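Local coordinates for protein dihydrophenazinedicarboxylate synthase (Burkholderia, PDB 4HMW) that catalyses several oxidations in the terminal steps of core phenazine antibiotic biosynthesis, using one FMN per subunit and molecular oxygen, at residues G14-L19 and W188-D193. Residues are numbered along the deposited sequence; the frame is centred on the assembly and turned at random.
Sequences GSVDVL and WAASSD. With FMN (flavin mononucleotide), chain C.
Asp17 grips Ser192 with both oxygens of its carboxylate. Asp17 OD2 takes the hydroxyl Ser192 OG at 2.8 Å through its syn lone pair. Asp17 OD1 takes the amide Ser192 N at 2.9 Å, also on the syn side but 35° out of the carboxylate plane. The side chain reaches there with CG beside its own backbone N (chi1 -53°). Ser192 turns OG between its backbone N and carbonyl carbon (chi1 63°), which brings amide and hydroxyl to the same acid. A backbone bond follows from Asp17 N to Ala190 O, 3.0 Å long.

Apolar contacts lie beside these bonds. Val16 sets CG2 alongside Ser192 CB at 4.0 Å, and its CG1 meets Ala190 CB at 4.2 Å. Val18 CG2 comes near Ala189 CB at 4.4 Å.

Three waters add to the polar contacts. One donates to Asp17 OD1 and Ser192 OG and accepts from Asp193 N. A second links Asp17 OD1 to Ser191 OG, which is also bonded to Leu195 O. The third joins Val18 N to Ala190 O. Arg197 bonds to Val18 O, Ala189 O and Ala190 O, tying both segments to strand 197-204. Asp193 forms a salt bridge with Arg156 of the second subunit.

The contact lays the N-terminal loop against the end of strand 184-189. On that strand Trp188 lines the FMN pocket between the subunits, where Arg66 and Lys88 of the second subunit also bind the flavin. Two protein donors and two donating waters, in a position open to solvent, are consistent with Asp17 being an anion.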
ATOM      1  N   GLY B  14      -2.836 -19.349 -12.035  1.00 52.24           N
ATOM      2  CA  GLY B  14      -2.850 -19.553 -10.608  1.00 49.04           C
ATOM      3  C   GLY B  14      -2.153 -18.331 -10.048  1.00 43.01           C
ATOM      4  O   GLY B  14      -1.561 -17.542 -10.795  1.00 41.69           O
ATOM      5  N   SER B  15      -2.226 -18.156  -8.741  1.00 38.84           N
ATOM      6  CA  SER B  15      -1.556 -17.031  -8.111  1.00 35.64           C
ATOM      7  C   SER B  15      -0.188 -17.459  -7.593  1.00 34.74           C
ATOM      8  O   SER B  15       0.418 -16.795  -6.766  1.00 31.66           O
ATOM      9  CB  SER B  15      -2.436 -16.514  -6.989  1.00 37.05           C
ATOM     10  OG  SER B  15      -3.194 -17.586  -6.469  1.00 39.74           O
ATOM     11  N   VAL B  16       0.299 -18.606  -8.067  1.00 34.16           N
ATOM     12  CA  VAL B  16       1.670 -19.014  -7.745  1.00 32.10           C
ATOM     13  C   VAL B  16       2.330 -19.452  -9.054  1.00 31.59           C
ATOM     14  O   VAL B  16       1.642 -19.820 -10.030  1.00 30.41           O
ATOM     15  CB  VAL B  16       1.719 -20.156  -6.692  1.00 33.19           C
ATOM     16  CG1 VAL B  16       1.362 -19.653  -5.283  1.00 32.31           C
ATOM     17  CG2 VAL B  16       0.807 -21.303  -7.123  1.00 33.99           C
ATOM     18  N   ASP B  17       3.651 -19.379  -9.071  1.00 29.64           N
ATOM     19  CA  ASP B  17       4.451 -19.881 -10.174  1.00 27.47           C
ATOM     20  C   ASP B  17       4.158 -19.210 -11.525  1.00 28.70           C
ATOM     21  O   ASP B  17       4.318 -19.840 -12.573  1.00 30.92           O
ATOM     22  CB  ASP B  17       4.300 -21.408 -10.261  1.00 31.10           C
ATOM     23  CG  ASP B  17       4.595 -22.089  -8.930  1.00 33.62           C
ATOM     24  OD1 ASP B  17       5.497 -21.599  -8.201  1.00 32.61           O
ATOM     25  OD2 ASP B  17       3.920 -23.114  -8.622  1.00 35.25           O
ATOM     26  N   VAL B  18       3.804 -17.923 -11.535  1.00 26.32           N
ATOM     27  CA  VAL B  18       3.778 -17.264 -12.827  1.00 26.46           C
ATOM     28  C   VAL B  18       5.196 -17.216 -13.396  1.00 22.79           C
ATOM     29  O   VAL B  18       6.176 -17.315 -12.669  1.00 21.03           O
ATOM     30  CB  VAL B  18       3.118 -15.907 -12.824  1.00 31.76           C
ATOM     31  CG1 VAL B  18       1.710 -16.059 -12.195  1.00 33.95           C
ATOM     32  CG2 VAL B  18       4.000 -14.869 -12.158  1.00 32.00           C
ATOM     33  N   LEU B  19       5.296 -17.118 -14.715  1.00 22.51           N
ATOM     34  CA  LEU B  19       6.593 -17.134 -15.345  1.00 24.85           C
ATOM     35  C   LEU B  19       7.268 -15.795 -15.079  1.00 24.88           C
ATOM     36  O   LEU B  19       6.616 -14.744 -15.043  1.00 28.20           O
ATOM     37  CB  LEU B  19       6.461 -17.315 -16.840  1.00 28.52           C
ATOM     38  CG  LEU B  19       7.736 -17.809 -17.510  1.00 34.73           C
ATOM     39  CD1 LEU B  19       7.887 -19.325 -17.345  1.00 36.50           C
ATOM     40  CD2 LEU B  19       7.759 -17.374 -19.016  1.00 37.10           C
ATOM     41  N   TRP B 188       8.315  -8.923  -7.052  1.00 10.21           N
ATOM     42  CA  TRP B 188       8.094 -10.133  -6.233  1.00 11.18           C
ATOM     43  C   TRP B 188       7.045 -11.031  -6.864  1.00 12.96           C
ATOM     44  O   TRP B 188       5.982 -10.560  -7.234  1.00 11.39           O
ATOM     45  CB  TRP B 188       7.603  -9.686  -4.869  1.00 13.58           C
ATOM     46  CG  TRP B 188       7.381 -10.731  -3.785  1.00 13.43           C
ATOM     47  CD1 TRP B 188       8.220 -11.011  -2.759  1.00 14.96           C
ATOM     48  CD2 TRP B 188       6.242 -11.581  -3.599  1.00 14.20           C
ATOM     49  NE1 TRP B 188       7.691 -11.957  -1.928  1.00 13.28           N
ATOM     50  CE2 TRP B 188       6.461 -12.312  -2.395  1.00 13.93           C
ATOM     51  CE3 TRP B 188       5.036 -11.750  -4.273  1.00 14.01           C
ATOM     52  CZ2 TRP B 188       5.550 -13.233  -1.904  1.00 14.05           C
ATOM     53  CZ3 TRP B 188       4.118 -12.654  -3.760  1.00 14.62           C
ATOM     54  CH2 TRP B 188       4.381 -13.382  -2.591  1.00 15.21           C
ATOM     55  N   ALA B 189       7.334 -12.326  -6.985  1.00 12.05           N
ATOM     56  CA  ALA B 189       6.375 -13.251  -7.575  1.00 13.79           C
ATOM     57  C   ALA B 189       6.334 -14.518  -6.745  1.00 12.41           C
ATOM     58  O   ALA B 189       7.335 -15.181  -6.555  1.00 13.79           O
ATOM     59  CB  ALA B 189       6.727 -13.562  -8.995  1.00 16.02           C
ATOM     60  N   ALA B 190       5.147 -14.855  -6.284  1.00 11.74           N
ATOM     61  CA  ALA B 190       4.942 -15.996  -5.392  1.00 13.56           C
ATOM     62  C   ALA B 190       5.301 -17.307  -6.089  1.00 16.18           C
ATOM     63  O   ALA B 190       5.102 -17.480  -7.308  1.00 14.72           O
ATOM     64  CB  ALA B 190       3.485 -16.051  -4.943  1.00 15.64           C
ATOM     65  N   SER B 191       5.791 -18.241  -5.280  1.00 14.74           N
ATOM     66  CA  SER B 191       6.127 -19.605  -5.702  1.00 16.93           C
ATOM     67  C   SER B 191       5.422 -20.563  -4.797  1.00 18.94           C
ATOM     68  O   SER B 191       5.382 -20.357  -3.590  1.00 20.31           O
ATOM     69  CB  SER B 191       7.602 -19.858  -5.526  1.00 18.71           C
ATOM     70  OG  SER B 191       8.362 -18.992  -6.331  1.00 22.48           O
ATOM     71  N   SER B 192       4.893 -21.644  -5.357  1.00 19.95           N
ATOM     72  CA  SER B 192       4.217 -22.621  -4.505  1.00 22.69           C
ATOM     73  C   SER B 192       5.140 -23.296  -3.483  1.00 22.12           C
ATOM     74  O   SER B 192       4.644 -23.745  -2.443  1.00 25.38           O
ATOM     75  CB  SER B 192       3.454 -23.647  -5.336  1.00 25.03           C
ATOM     76  OG  SER B 192       4.340 -24.399  -6.144  1.00 28.07           O
ATOM     77  N   ASP B 193       6.446 -23.405  -3.767  1.00 20.34           N
ATOM     78  CA  ASP B 193       7.385 -24.020  -2.810  1.00 22.44           C
ATOM     79  C   ASP B 193       7.869 -22.997  -1.765  1.00 21.33           C
ATOM     80  O   ASP B 193       8.753 -23.302  -0.983  1.00 21.99           O
ATOM     81  CB  ASP B 193       8.588 -24.743  -3.521  1.00 23.58           C
ATOM     82  CG  ASP B 193       9.507 -23.794  -4.318  1.00 24.82           C
ATOM     83  OD1 ASP B 193       9.372 -22.550  -4.234  1.00 23.00           O
ATOM     84  OD2 ASP B 193      10.361 -24.319  -5.083  1.00 26.55           O
TER
HETATM   85  N1  FMN C 301       6.195 -11.049   4.908  1.00 13.47           N
HETATM   86  C2  FMN C 301       6.320 -11.118   6.268  1.00 14.23           C
HETATM   87  O2  FMN C 301       7.404 -10.956   6.798  1.00 14.93           O
HETATM   88  N3  FMN C 301       5.211 -11.317   7.046  1.00 13.55           N
HETATM   89  C4  FMN C 301       3.980 -11.516   6.471  1.00 13.83           C
HETATM   90  O4  FMN C 301       2.995 -11.701   7.214  1.00 16.82           O
HETATM   91  C4A FMN C 301       3.850 -11.477   5.088  1.00 12.47           C
HETATM   92  N5  FMN C 301       2.625 -11.707   4.486  1.00 13.19           N
HETATM   93  C5A FMN C 301       2.537 -11.619   3.094  1.00 12.31           C
HETATM   94  C6  FMN C 301       1.311 -11.815   2.495  1.00 14.00           C
HETATM   95  C7  FMN C 301       1.178 -11.707   1.126  1.00 14.23           C
HETATM   96  C7M FMN C 301      -0.167 -11.927   0.529  1.00 17.74           C
HETATM   97  C8  FMN C 301       2.292 -11.442   0.338  1.00 12.62           C
HETATM   98  C8M FMN C 301       2.170 -11.303  -1.143  1.00 14.77           C
HETATM   99  C9  FMN C 301       3.523 -11.244   0.934  1.00 12.18           C
HETATM  100  C9A FMN C 301       3.662 -11.374   2.311  1.00 12.53           C
HETATM  101  N10 FMN C 301       4.917 -11.198   2.951  1.00 10.80           N
HETATM  102  C10 FMN C 301       4.983 -11.254   4.320  1.00 12.11           C
HETATM  103  C1' FMN C 301       6.186 -10.928   2.225  1.00 11.55           C
HETATM  104  C2' FMN C 301       6.464  -9.426   2.133  1.00 12.22           C
HETATM  105  O2' FMN C 301       5.622  -8.792   1.159  1.00 12.24           O
HETATM  106  C3' FMN C 301       7.924  -9.125   1.787  1.00 12.02           C
HETATM  107  O3' FMN C 301       8.227  -9.772   0.568  1.00 12.97           O
HETATM  108  C4' FMN C 301       8.879  -9.558   2.915  1.00 12.70           C
HETATM  109  O4' FMN C 301       8.223  -9.437   4.164  1.00 12.45           O
HETATM  110  C5' FMN C 301      10.200  -8.807   2.854  1.00 11.18           C
HETATM  111  O5' FMN C 301       9.972  -7.414   2.882  1.00 13.26           O
HETATM  112  P   FMN C 301      11.162  -6.385   3.162  1.00 13.61           P
HETATM  113  O1P FMN C 301      11.514  -6.461   4.636  1.00 14.09           O
HETATM  114  O2P FMN C 301      12.360  -6.810   2.300  1.00 13.39           O
HETATM  115  O3P FMN C 301      10.601  -5.045   2.831  1.00 14.87           O
HETATM  116  O   HOH W   1       7.190 -23.323  -6.685  1.00 31.71           O
HETATM  117  O   HOH W   2       7.861 -20.439  -8.839  1.00 39.51           O
HETATM  118  O   HOH W   3       3.432 -16.046  -9.099  1.00 19.76           O